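Local coordinates for peptidase (Yersinia bercovieri, PDB 5NYW), which is of unknown function but, as the Anbu ancestral beta-subunit of the proteasome family of Ntn-hydrolases, is probably a peptidase working in a multimer, at residues F14-R19 against R31-F36; S79-A84 against R126-Y131; G117-G122 against Y198-F203; L191-M196 against Y209-D214. All coordinates share one frame; numbering follows the deposited sequence.

From the N terminus, interaction 1 comes first, closing the short excursion through strand 26-29 and setting strand 11-23 of one sheet against strand 33-38 of the other. It ends before the remaining three begin. Interaction 2 closes the loop between 84 and 126, laying helix 80-98 on strand 126-130. Interaction 3 crosses it in sequence, because its first segment, 117-122, lies within that loop and its second reaches on to 198-203; Arg126 and Gly118 are backbone-bonded strand neighbours. Interaction 4 crosses interaction 3 in turn, pairing 191-196 with 209-214 in a hairpin. Asp194 N bonds to Ser16 O and Ser18 OG to Pro192 O, joining interactions 1 and 4, while Phe14 packs on Gly117 of interaction 3.

Interaction 1: F14-R19 against R31-F36; sequences FASDSR and RKLHLF
Ser16 and Lys32 meet at the polar centre of this contact, where the serine hydroxyl OG donates to Lys32 O at 3.1 Å. The donor stands well above the carbonyl plane, 62° out of it, and Ser16 OG has a second partner in Gln47 NE2. The apolar contact is small: Leu33 swings CG away from its own backbone N (chi1 -168°), which carries CD1 up to Phe14 CB at 3.9 Å.

Here strand 11-23 of one sheet faces strand 33-38 of the other, the beta-sheet sandwich of Ntn-hydrolases, and next to it lies the N-terminal Thr1. In proteasome beta-subunits a threonine, an aspartate and a lysine in equivalent places form the active site, and Thr1, Asp17 and Lys32 are grouped here in a way consistent with such a site.

The lysine chain makes the long contacts. Its methylenes run beside the turn, with CD 3.5 Å from Asp17 O and 3.6 Å from Asp17 OD1, and CE 3.6 Å from Arg19 O. A bend at the last torsion (chi4 -61°) turns NZ to the hydroxyls of Thr1 and Thr20. Asp17 OD1 accepts from Tyr2 N, while OD2 takes the backbone N of Arg19 at 3.3 Å, an Asx turn.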
loop_
_atom_site.group_PDB
_atom_site.type_symbol
_atom_site.label_atom_id
_atom_site.label_comp_id
_atom_site.label_asym_id
_atom_site.label_seq_id
_atom_site.Cartn_x
_atom_site.Cartn_y
_atom_site.Cartn_z
ATOM N N PHE L 14 40.640 15.858 21.558
ATOM C CA PHE L 14 39.978 14.564 21.378
ATOM C C PHE L 14 40.536 13.489 22.300
ATOM O O PHE L 14 41.753 13.422 22.515
ATOM C CB PHE L 14 40.112 14.079 19.933
ATOM C CG PHE L 14 39.636 15.059 18.913
ATOM C CD1 PHE L 14 38.316 15.062 18.505
ATOM C CD2 PHE L 14 40.499 15.978 18.359
ATOM C CE1 PHE L 14 37.861 15.966 17.561
ATOM C CE2 PHE L 14 40.046 16.882 17.403
ATOM C CZ PHE L 14 38.732 16.877 17.009
ATOM N N ALA L 15 39.666 12.627 22.824
ATOM C CA ALA L 15 40.150 11.456 23.571
ATOM C C ALA L 15 39.285 10.207 23.369
ATOM O O ALA L 15 38.061 10.248 23.507
ATOM C CB ALA L 15 40.243 11.784 25.024
ATOM N N SER L 16 39.944 9.098 23.047
ATOM C CA SER L 16 39.274 7.819 22.885
ATOM C C SER L 16 40.001 6.690 23.593
ATOM O O SER L 16 41.233 6.595 23.536
ATOM C CB SER L 16 39.164 7.458 21.400
ATOM O OG SER L 16 38.327 8.360 20.706
ATOM N N ASP L 17 39.234 5.783 24.191
ATOM C CA ASP L 17 39.827 4.557 24.706
ATOM C C ASP L 17 39.926 3.567 23.541
ATOM O O ASP L 17 39.738 3.946 22.385
ATOM C CB ASP L 17 39.020 3.970 25.881
ATOM C CG ASP L 17 37.834 3.144 25.427
ATOM O OD1 ASP L 17 37.146 3.566 24.479
ATOM O OD2 ASP L 17 37.603 2.055 25.997
ATOM N N SER L 18 40.225 2.308 23.838
ATOM C CA SER L 18 40.359 1.330 22.782
ATOM C C SER L 18 39.730 -0.015 23.107
ATOM O O SER L 18 39.636 -0.871 22.226
ATOM C CB SER L 18 41.838 1.139 22.442
ATOM O OG SER L 18 42.585 0.720 23.573
ATOM N N ARG L 19 39.259 -0.202 24.339
ATOM C CA ARG L 19 38.724 -1.511 24.702
ATOM C C ARG L 19 37.421 -1.696 23.955
ATOM O O ARG L 19 36.500 -0.897 24.058
ATOM C CB ARG L 19 38.550 -1.651 26.222
ATOM C CG ARG L 19 38.120 -3.056 26.659
ATOM C CD ARG L 19 38.284 -3.276 28.167
ATOM N NE ARG L 19 39.707 -3.352 28.513
ATOM C CZ ARG L 19 40.206 -3.403 29.750
ATOM N NH1 ARG L 19 39.404 -3.406 30.810
ATOM N NH2 ARG L 19 41.522 -3.466 29.928
ATOM N N ARG L 31 41.410 0.730 17.434
ATOM C CA ARG L 31 41.537 2.185 17.465
ATOM C C ARG L 31 40.189 2.882 17.165
ATOM O O ARG L 31 39.476 2.504 16.229
ATOM C CB ARG L 31 42.649 2.620 16.515
ATOM C CG ARG L 31 42.967 4.092 16.521
ATOM C CD ARG L 31 44.331 4.307 15.917
ATOM N NE ARG L 31 44.398 3.684 14.605
ATOM C CZ ARG L 31 44.103 4.308 13.473
ATOM N NH1 ARG L 31 43.717 5.578 13.501
ATOM N NH2 ARG L 31 44.183 3.657 12.316
ATOM N N LYS L 32 39.862 3.897 17.972
ATOM C CA LYS L 32 38.576 4.604 17.925
ATOM C C LYS L 32 38.770 6.095 17.625
ATOM O O LYS L 32 37.935 6.950 17.951
ATOM C CB LYS L 32 37.814 4.418 19.251
ATOM C CG LYS L 32 37.464 2.959 19.585
ATOM C CD LYS L 32 36.804 2.825 20.946
ATOM C CE LYS L 32 36.513 1.363 21.290
ATOM N NZ LYS L 32 35.579 0.675 20.345
ATOM N N LEU L 33 39.916 6.395 17.039
ATOM C CA LEU L 33 40.227 7.746 16.602
ATOM C C LEU L 33 40.965 7.657 15.260
ATOM O O LEU L 33 42.097 7.165 15.194
ATOM C CB LEU L 33 41.049 8.481 17.655
ATOM C CG LEU L 33 41.247 9.991 17.504
ATOM C CD1 LEU L 33 41.532 10.563 18.878
ATOM C CD2 LEU L 33 42.385 10.350 16.533
ATOM N N HIS L 34 40.332 8.132 14.192
ATOM C CA HIS L 34 40.923 8.027 12.861
ATOM C C HIS L 34 41.095 9.407 12.255
ATOM O O HIS L 34 40.338 10.322 12.582
ATOM C CB HIS L 34 40.061 7.120 11.985
ATOM C CG HIS L 34 40.072 5.686 12.425
ATOM N ND1 HIS L 34 40.985 4.770 11.947
ATOM C CD2 HIS L 34 39.324 5.030 13.337
ATOM C CE1 HIS L 34 40.771 3.600 12.521
ATOM N NE2 HIS L 34 39.776 3.729 13.379
ATOM N N LEU L 35 42.101 9.568 11.396
ATOM C CA LEU L 35 42.474 10.905 10.912
ATOM C C LEU L 35 42.309 11.090 9.416
ATOM O O LEU L 35 42.670 10.216 8.635
ATOM C CB LEU L 35 43.927 11.216 11.266
ATOM C CG LEU L 35 44.299 11.610 12.694
ATOM C CD1 LEU L 35 45.809 11.685 12.799
ATOM C CD2 LEU L 35 43.665 12.929 13.085
ATOM N N PHE L 36 41.797 12.246 9.012
ATOM C CA PHE L 36 41.781 12.576 7.591
ATOM C C PHE L 36 42.466 13.915 7.373
ATOM O O PHE L 36 41.934 14.975 7.739
ATOM C CB PHE L 36 40.349 12.582 7.029
ATOM C CG PHE L 36 39.663 11.253 7.141
ATOM C CD1 PHE L 36 39.080 10.854 8.330
ATOM C CD2 PHE L 36 39.658 10.377 6.073
ATOM C CE1 PHE L 36 38.459 9.622 8.440
ATOM C CE2 PHE L 36 39.051 9.143 6.167
ATOM C CZ PHE L 36 38.448 8.758 7.359
#

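Interaction 2: S79-A84 against R126-Y131; sequences SMYEAA and RLFHIY
Met80 and Phe128 mark the tight part of a helix-on-sheet packing, in which helix 80-98 lies almost along strand 126-130, at 16°, as one outer layer of the alpha-beta-beta-alpha Ntn-hydrolase fold. The ring of Phe128 is met by two helix side chains, one at its edge and one over a face. Met80 CG lies near the ring plane, 3.6 Å from CE1, and Ala84 CB sits 3.9 Å from the centroid in a CH-pi contact. Phe136 meets the same ring steeply from the neighbouring strand.

On the side facing a neighbouring subunit the contact runs through Arg126, which is only partly exposed. Its aliphatic part is snug: Met80, its CG trans to N (chi1 -160°), runs antiparallel to the arginine chain, that CG 3.6 Å from Arg126 CB. Farther out, the guanidinium reaches the helix without a hydrogen bond to it and is held instead by a salt bridge from NE to Glu138. Tyr81 passes across it obliquely, the two planes 28° apart, and its hydroxyl bonds to Ser57 of that subunit. At the opposite end Ile130 approaches more loosely, its CG1 4.5 Å from Ala84 O. Near the guanidinium, Tyr81 CB lies 3.7 Å from Arg126 NH1.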
loop_
_atom_site.group_PDB
_atom_site.type_symbol
_atom_site.label_atom_id
_atom_site.label_comp_id
_atom_site.label_asym_id
_atom_site.label_seq_id
_atom_site.Cartn_x
_atom_site.Cartn_y
_atom_site.Cartn_z
ATOM N N SER L 79 32.937 22.192 3.240
ATOM C CA SER L 79 32.827 22.556 4.657
ATOM C C SER L 79 32.632 21.335 5.563
ATOM O O SER L 79 32.328 20.235 5.101
ATOM C CB SER L 79 31.672 23.536 4.872
ATOM O OG SER L 79 30.423 22.916 4.620
ATOM N N MET L 80 32.817 21.544 6.858
ATOM C CA MET L 80 32.620 20.504 7.850
ATOM C C MET L 80 31.159 20.058 7.871
ATOM O O MET L 80 30.856 18.898 8.160
ATOM C CB MET L 80 33.035 21.014 9.230
ATOM C CG MET L 80 33.327 19.939 10.261
ATOM S SD MET L 80 34.772 19.011 9.771
ATOM C CE MET L 80 35.917 20.371 9.680
ATOM N N TYR L 81 30.258 20.980 7.541
ATOM C CA TYR L 81 28.839 20.664 7.486
ATOM C C TYR L 81 28.561 19.606 6.421
ATOM O O TYR L 81 27.742 18.703 6.638
ATOM C CB TYR L 81 28.000 21.926 7.208
ATOM C CG TYR L 81 26.530 21.615 7.207
ATOM C CD1 TYR L 81 25.888 21.224 6.033
ATOM C CD2 TYR L 81 25.787 21.664 8.387
ATOM C CE1 TYR L 81 24.547 20.897 6.023
ATOM C CE2 TYR L 81 24.435 21.351 8.390
ATOM C CZ TYR L 81 23.823 20.963 7.191
ATOM O OH TYR L 81 22.486 20.633 7.144
ATOM N N GLU L 82 29.229 19.735 5.270
ATOM C CA GLU L 82 29.093 18.778 4.172
ATOM C C GLU L 82 29.747 17.463 4.545
ATOM O O GLU L 82 29.264 16.394 4.206
ATOM C CB GLU L 82 29.729 19.320 2.887
ATOM C CG GLU L 82 29.103 20.605 2.360
ATOM C CD GLU L 82 29.715 21.045 1.045
ATOM O OE1 GLU L 82 30.639 20.353 0.564
ATOM O OE2 GLU L 82 29.293 22.093 0.504
ATOM N N ALA L 83 30.837 17.552 5.291
ATOM C CA ALA L 83 31.495 16.364 5.792
ATOM C C ALA L 83 30.520 15.589 6.691
ATOM O O ALA L 83 30.438 14.366 6.618
ATOM C CB ALA L 83 32.743 16.734 6.535
ATOM N N ALA L 84 29.778 16.310 7.526
ATOM C CA ALA L 84 28.774 15.698 8.406
ATOM C C ALA L 84 27.626 15.037 7.656
ATOM O O ALA L 84 27.215 13.940 8.031
ATOM C CB ALA L 84 28.217 16.741 9.388
ATOM N N ARG L 126 34.946 23.172 13.730
ATOM C CA ARG L 126 33.590 22.643 13.840
ATOM C C ARG L 126 33.622 21.223 14.400
ATOM O O ARG L 126 34.548 20.458 14.136
ATOM C CB ARG L 126 32.878 22.688 12.487
ATOM C CG ARG L 126 32.802 24.085 11.925
ATOM C CD ARG L 126 31.984 24.189 10.649
ATOM N NE ARG L 126 30.546 24.167 10.900
ATOM C CZ ARG L 126 29.632 24.385 9.961
ATOM N NH1 ARG L 126 30.020 24.660 8.719
ATOM N NH2 ARG L 126 28.335 24.356 10.262
ATOM N N LEU L 127 32.616 20.893 15.203
ATOM C CA LEU L 127 32.512 19.591 15.866
ATOM C C LEU L 127 31.077 19.073 15.800
ATOM O O LEU L 127 30.159 19.804 16.148
ATOM C CB LEU L 127 32.958 19.697 17.325
ATOM C CG LEU L 127 32.724 18.482 18.229
ATOM C CD1 LEU L 127 33.504 17.287 17.736
ATOM C CD2 LEU L 127 33.040 18.794 19.699
ATOM N N PHE L 128 30.884 17.831 15.344
ATOM C CA PHE L 128 29.545 17.233 15.209
ATOM C C PHE L 128 29.398 15.910 15.946
ATOM O O PHE L 128 30.373 15.166 16.145
ATOM C CB PHE L 128 29.149 16.961 13.733
ATOM C CG PHE L 128 29.024 18.204 12.869
ATOM C CD1 PHE L 128 30.150 18.895 12.431
ATOM C CD2 PHE L 128 27.775 18.719 12.565
ATOM C CE1 PHE L 128 30.029 20.033 11.650
ATOM C CE2 PHE L 128 27.649 19.863 11.811
ATOM C CZ PHE L 128 28.778 20.524 11.350
ATOM N N HIS L 129 28.165 15.625 16.354
ATOM C CA HIS L 129 27.788 14.304 16.834
ATOM C C HIS L 129 26.813 13.681 15.837
ATOM O O HIS L 129 25.698 14.167 15.703
ATOM C CB HIS L 129 27.180 14.396 18.257
ATOM C CG HIS L 129 26.609 13.109 18.778
ATOM N ND1 HIS L 129 26.096 12.990 20.056
ATOM C CD2 HIS L 129 26.435 11.896 18.202
ATOM C CE1 HIS L 129 25.656 11.764 20.245
ATOM N NE2 HIS L 129 25.842 11.078 19.129
ATOM N N ILE L 130 27.222 12.594 15.172
ATOM C CA ILE L 130 26.365 11.887 14.207
ATOM C C ILE L 130 25.639 10.722 14.890
ATOM O O ILE L 130 26.270 9.874 15.511
ATOM C CB ILE L 130 27.164 11.326 12.975
ATOM C CG1 ILE L 130 27.881 12.440 12.196
ATOM C CG2 ILE L 130 26.242 10.619 11.983
ATOM C CD1 ILE L 130 29.268 12.759 12.680
ATOM N N TYR L 131 24.318 10.670 14.726
ATOM C CA TYR L 131 23.450 9.674 15.350
ATOM C C TYR L 131 23.261 8.462 14.432
ATOM O O TYR L 131 23.603 8.542 13.248
ATOM C CB TYR L 131 22.079 10.285 15.649
ATOM C CG TYR L 131 22.031 11.420 16.644
ATOM C CD1 TYR L 131 22.207 11.194 18.007
ATOM C CD2 TYR L 131 21.764 12.716 16.221
ATOM C CE1 TYR L 131 22.145 12.232 18.904
ATOM C CE2 TYR L 131 21.697 13.747 17.110
ATOM C CZ TYR L 131 21.888 13.504 18.447
ATOM O OH TYR L 131 21.806 14.544 19.332
#

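Interaction 3: G117-G122 against Y198-F203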
loop_
_atom_site.group_PDB
_atom_site.type_symbol
_atom_site.label_atom_id
_atom_site.label_comp_id
_atom_site.label_asym_id
_atom_site.label_seq_id
_atom_site.Cartn_x
_atom_site.Cartn_y
_atom_site.Cartn_z
ATOM N N GLY L 117 35.165 16.102 14.081
ATOM C CA GLY L 117 35.636 17.415 14.465
ATOM C C GLY L 117 36.844 17.827 13.672
ATOM O O GLY L 117 37.594 16.988 13.183
ATOM N N GLY L 118 37.054 19.126 13.549
ATOM C CA GLY L 118 38.240 19.587 12.866
ATOM C C GLY L 118 38.082 20.911 12.172
ATOM O O GLY L 118 37.219 21.734 12.534
ATOM N N GLN L 119 38.906 21.105 11.146
ATOM C CA GLN L 119 38.903 22.368 10.428
ATOM C C GLN L 119 39.217 22.127 8.966
ATOM O O GLN L 119 40.131 21.364 8.637
ATOM C CB GLN L 119 39.925 23.328 11.035
ATOM C CG GLN L 119 39.805 24.753 10.559
ATOM C CD GLN L 119 40.812 25.673 11.227
ATOM O OE1 GLN L 119 41.823 25.212 11.760
ATOM N NE2 GLN L 119 40.524 26.977 11.232
ATOM N N ILE L 120 38.430 22.762 8.102
ATOM C CA ILE L 120 38.723 22.848 6.670
ATOM C C ILE L 120 39.088 24.298 6.370
ATOM O O ILE L 120 38.350 25.208 6.756
ATOM C CB ILE L 120 37.526 22.417 5.832
ATOM C CG1 ILE L 120 37.241 20.931 6.048
ATOM C CG2 ILE L 120 37.780 22.696 4.368
ATOM C CD1 ILE L 120 35.960 20.478 5.421
ATOM N N LYS L 121 40.209 24.523 5.688
ATOM C CA LYS L 121 40.706 25.893 5.530
ATOM C C LYS L 121 39.664 26.817 4.929
ATOM O O LYS L 121 39.012 26.484 3.950
ATOM C CB LYS L 121 41.998 25.937 4.709
ATOM C CG LYS L 121 42.718 27.285 4.842
ATOM C CD LYS L 121 44.081 27.310 4.149
ATOM C CE LYS L 121 44.815 28.630 4.414
ATOM N NZ LYS L 121 46.196 28.670 3.831
ATOM N N GLY L 122 39.511 27.982 5.547
ATOM C CA GLY L 122 38.496 28.931 5.151
ATOM C C GLY L 122 37.360 29.000 6.149
ATOM O O GLY L 122 36.426 29.788 5.990
ATOM N N TYR L 198 44.380 19.542 18.542
ATOM C CA TYR L 198 44.424 20.285 17.288
ATOM C C TYR L 198 44.294 21.780 17.531
ATOM O O TYR L 198 43.203 22.280 17.827
ATOM C CB TYR L 198 43.314 19.854 16.332
ATOM C CG TYR L 198 43.327 20.702 15.075
ATOM C CD1 TYR L 198 44.179 20.401 14.014
ATOM C CD2 TYR L 198 42.527 21.839 14.969
ATOM C CE1 TYR L 198 44.208 21.187 12.883
ATOM C CE2 TYR L 198 42.556 22.627 13.850
ATOM C CZ TYR L 198 43.394 22.299 12.806
ATOM O OH TYR L 198 43.395 23.101 11.687
ATOM N N PRO L 199 45.403 22.507 17.406
ATOM C CA PRO L 199 45.349 23.973 17.532
ATOM C C PRO L 199 44.721 24.679 16.313
ATOM O O PRO L 199 44.903 24.253 15.169
ATOM C CB PRO L 199 46.820 24.364 17.715
ATOM C CG PRO L 199 47.610 23.223 17.176
ATOM C CD PRO L 199 46.779 21.985 17.329
ATOM N N LEU L 200 43.950 25.729 16.585
ATOM C CA LEU L 200 43.290 26.516 15.554
ATOM C C LEU L 200 44.251 26.947 14.445
ATOM O O LEU L 200 45.367 27.386 14.701
ATOM C CB LEU L 200 42.613 27.745 16.178
ATOM C CG LEU L 200 42.008 28.793 15.230
ATOM C CD1 LEU L 200 40.874 28.202 14.409
ATOM C CD2 LEU L 200 41.533 30.030 16.007
ATOM N N ASP L 201 43.801 26.761 13.211
ATOM C CA ASP L 201 44.506 27.191 12.004
ATOM C C ASP L 201 45.860 26.497 11.785
ATOM O O ASP L 201 46.626 26.904 10.920
ATOM C CB ASP L 201 44.707 28.713 11.984
ATOM C CG ASP L 201 43.400 29.479 11.850
ATOM O OD1 ASP L 201 42.477 28.964 11.192
ATOM O OD2 ASP L 201 43.328 30.641 12.316
ATOM N N SER L 202 46.155 25.451 12.548
ATOM C CA SER L 202 47.430 24.757 12.390
ATOM C C SER L 202 47.401 23.733 11.261
ATOM O O SER L 202 48.415 23.497 10.611
ATOM C CB SER L 202 47.827 24.036 13.678
ATOM O OG SER L 202 47.046 22.865 13.855
ATOM N N PHE L 203 46.243 23.102 11.064
ATOM C CA PHE L 203 46.091 22.000 10.112
ATOM C C PHE L 203 47.167 20.962 10.328
ATOM O O PHE L 203 47.760 20.429 9.383
ATOM C CB PHE L 203 46.057 22.504 8.670
ATOM C CG PHE L 203 44.914 23.432 8.408
ATOM C CD1 PHE L 203 43.620 22.931 8.323
ATOM C CD2 PHE L 203 45.115 24.798 8.281
ATOM C CE1 PHE L 203 42.554 23.777 8.093
ATOM C CE2 PHE L 203 44.048 25.644 8.065
ATOM C CZ PHE L 203 42.769 25.133 7.979
#
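Gln119 and Phe203 bring the two backbones nearest, their CA atoms 7.2 Å apart, too far for strand pairing, so that the end of strand 112-120 meets the turn after strand 193-199 through side chains. The turn spans 199-202, with Ser202 N bonded to Pro199 O and backbone angles of type II.

Gln119 fills the middle. Its CG lies opposite the backbone N (chi1 -168°) and the chain beyond is extended, which carries the amide to the turn. There OE1 takes two in-plane donors, each on a lone pair: the Tyr198 hydroxyl at 2.6 Å and Asp201 N at 2.9 Å. On the other branch NE2 donates to Asp201 OD1 at 2.8 Å, on its anti side but tilted out of the carboxylate plane, and also bonds to Glu123 O. The methyl CD1 of Leu200 rests 3.4 Å from NE2.

The ring of Phe203 lies across the strand end, with CZ 3.5 Å from Lys121 CB and its edge at Gln119 O. Gln119 OE1 and the Tyr198 hydroxyl both lie over one of its faces. Phe203 N in turn donates to Tyr198 OH at 2.9 Å.

With OE1 accepting twice and NE2 donating twice, the bonding pattern favours this orientation of the amide over the flipped one, and the chain of bonds from Phe203 N through Tyr198 OH to Gln119 OE1 ties the two sheets of the sandwich together.

Interaction 4: L191-M196 against Y209-D214; sequences LPLDVM and YRITED
Ile211 packs against Leu193 and Val195 on one face of a beta hairpin, CB to CB 3.8 Å with Leu193, and with its CD1 3.8 Å from Val195 CG1. Val195 sends its other methyl, CG2, to Tyr209 CB at 3.5 Å, near the plane of the tyrosine ring. Beyond the strand end, Leu191 CD1 comes to Glu213 CA.

Leu193 with Ile211 and Val195 with Tyr209 are antiparallel hydrogen-bonded pairs, each closed by two bonds, among them Leu193 N to Ile211 O at 2.8 Å and the nearly straight Val195 N to Tyr209 O (175°). Between them Asp194 and Arg210 form the non-hydrogen-bonded pair.

On the opposite face these two make a salt bridge side by side, a bend in Arg210 (chi3 -79°) laying guanidinium almost coplanar with carboxylate. Arg210 NE meets Asp194 OD1 on its syn side at 3.1 Å, and a bond from NH1 to OD2 is weak. Pro192 CG lies over the guanidinium, and Arg210 NH2 forms a salt bridge with Asp142 of a neighbouring subunit.

The apolar face of Leu193, Val195 and Ile211 rests on helix 168-185, with Phe218 of helix 216-234 against Leu191, Leu193 and Ile211, while Asp194 and Met196 bond back to strand 11-23.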
loop_
_atom_site.group_PDB
_atom_site.type_symbol
_atom_site.label_atom_id
_atom_site.label_comp_id
_atom_site.label_asym_id
_atom_site.label_seq_id
_atom_site.Cartn_x
_atom_site.Cartn_y
_atom_site.Cartn_z
ATOM N N LEU L 191 42.516 0.959 28.543
ATOM C CA LEU L 191 43.720 1.423 27.887
ATOM C C LEU L 191 44.061 0.444 26.779
ATOM O O LEU L 191 43.589 -0.683 26.797
ATOM C CB LEU L 191 44.884 1.533 28.888
ATOM C CG LEU L 191 44.891 2.654 29.944
ATOM C CD1 LEU L 191 46.039 2.481 30.979
ATOM C CD2 LEU L 191 44.914 4.022 29.308
ATOM N N PRO L 192 44.869 0.860 25.797
ATOM C CA PRO L 192 45.503 2.162 25.584
ATOM C C PRO L 192 44.511 3.234 25.137
ATOM O O PRO L 192 43.428 2.932 24.619
ATOM C CB PRO L 192 46.494 1.883 24.461
ATOM C CG PRO L 192 45.893 0.727 23.717
ATOM C CD PRO L 192 45.288 -0.126 24.784
ATOM N N LEU L 193 44.936 4.484 25.252
ATOM C CA LEU L 193 44.136 5.619 24.821
ATOM C C LEU L 193 44.679 6.157 23.513
ATOM O O LEU L 193 45.846 5.947 23.178
ATOM C CB LEU L 193 44.155 6.726 25.874
ATOM C CG LEU L 193 43.652 6.473 27.291
ATOM C CD1 LEU L 193 43.694 7.785 28.077
ATOM C CD2 LEU L 193 42.249 5.829 27.334
ATOM N N ASP L 194 43.828 6.821 22.751
ATOM C CA ASP L 194 44.302 7.583 21.599
ATOM C C ASP L 194 43.783 8.989 21.780
ATOM O O ASP L 194 42.585 9.194 21.977
ATOM C CB ASP L 194 43.838 6.953 20.286
ATOM C CG ASP L 194 44.539 5.615 19.999
ATOM O OD1 ASP L 194 45.797 5.548 19.966
ATOM O OD2 ASP L 194 43.818 4.610 19.841
ATOM N N VAL L 195 44.708 9.942 21.819
ATOM C CA VAL L 195 44.391 11.338 22.061
ATOM C C VAL L 195 45.015 12.271 21.013
ATOM O O VAL L 195 45.947 11.903 20.295
ATOM C CB VAL L 195 44.874 11.775 23.467
ATOM C CG1 VAL L 195 44.335 10.850 24.553
ATOM C CG2 VAL L 195 46.387 11.824 23.520
ATOM N N MET L 196 44.479 13.478 20.914
ATOM C CA MET L 196 45.039 14.478 20.026
ATOM C C MET L 196 44.657 15.902 20.404
ATOM O O MET L 196 43.535 16.162 20.819
ATOM C CB MET L 196 44.618 14.213 18.590
ATOM C CG MET L 196 45.019 15.334 17.674
ATOM S SD MET L 196 44.703 14.949 15.981
ATOM C CE MET L 196 44.769 16.590 15.264
ATOM N N TYR L 209 48.672 11.308 19.960
ATOM C CA TYR L 209 49.424 10.498 20.925
ATOM C C TYR L 209 48.727 9.195 21.305
ATOM O O TYR L 209 47.519 9.182 21.557
ATOM C CB TYR L 209 49.635 11.312 22.202
ATOM C CG TYR L 209 50.341 12.629 22.015
ATOM C CD1 TYR L 209 51.674 12.687 21.630
ATOM C CD2 TYR L 209 49.649 13.832 22.160
ATOM C CE1 TYR L 209 52.316 13.911 21.448
ATOM C CE2 TYR L 209 50.280 15.055 21.969
ATOM C CZ TYR L 209 51.611 15.083 21.615
ATOM O OH TYR L 209 52.238 16.292 21.434
ATOM N N ARG L 210 49.501 8.118 21.427
ATOM C CA ARG L 210 48.985 6.882 22.022
ATOM C C ARG L 210 49.409 6.742 23.485
ATOM O O ARG L 210 50.593 6.722 23.812
ATOM C CB ARG L 210 49.442 5.640 21.243
ATOM C CG ARG L 210 49.131 4.334 21.992
ATOM C CD ARG L 210 48.944 3.140 21.089
ATOM N NE ARG L 210 47.627 3.095 20.455
ATOM C CZ ARG L 210 47.145 2.015 19.847
ATOM N NH1 ARG L 210 45.940 2.031 19.298
ATOM N NH2 ARG L 210 47.868 0.910 19.795
ATOM N N ILE L 211 48.431 6.636 24.367
ATOM C CA ILE L 211 48.713 6.523 25.788
ATOM C C ILE L 211 48.537 5.108 26.308
ATOM O O ILE L 211 47.411 4.633 26.481
ATOM C CB ILE L 211 47.824 7.481 26.568
ATOM C CG1 ILE L 211 48.200 8.920 26.197
ATOM C CG2 ILE L 211 47.979 7.264 28.060
ATOM C CD1 ILE L 211 47.262 9.936 26.723
ATOM N N THR L 212 49.660 4.451 26.594
ATOM C CA THR L 212 49.631 3.094 27.135
ATOM C C THR L 212 49.716 3.160 28.634
ATOM O O THR L 212 49.839 4.247 29.200
ATOM C CB THR L 212 50.795 2.222 26.670
ATOM O OG1 THR L 212 51.993 2.636 27.340
ATOM C CG2 THR L 212 50.949 2.268 25.151
ATOM N N GLU L 213 49.651 1.984 29.254
ATOM C CA GLU L 213 49.754 1.814 30.706
ATOM C C GLU L 213 51.097 2.350 31.247
ATOM O O GLU L 213 51.223 2.676 32.426
ATOM C CB GLU L 213 49.595 0.329 31.080
ATOM C CG GLU L 213 50.699 -0.552 30.456
ATOM C CD GLU L 213 50.518 -2.055 30.669
ATOM O OE1 GLU L 213 49.783 -2.450 31.597
ATOM O OE2 GLU L 213 51.138 -2.844 29.918
ATOM N N ASP L 214 52.100 2.422 30.374
ATOM C CA ASP L 214 53.446 2.825 30.761
ATOM C C ASP L 214 53.674 4.313 30.613
ATOM O O ASP L 214 54.721 4.826 31.008
ATOM C CB ASP L 214 54.467 2.069 29.919
ATOM C CG ASP L 214 54.377 0.583 30.118
ATOM O OD1 ASP L 214 53.992 0.165 31.228
ATOM O OD2 ASP L 214 54.654 -0.172 29.167
#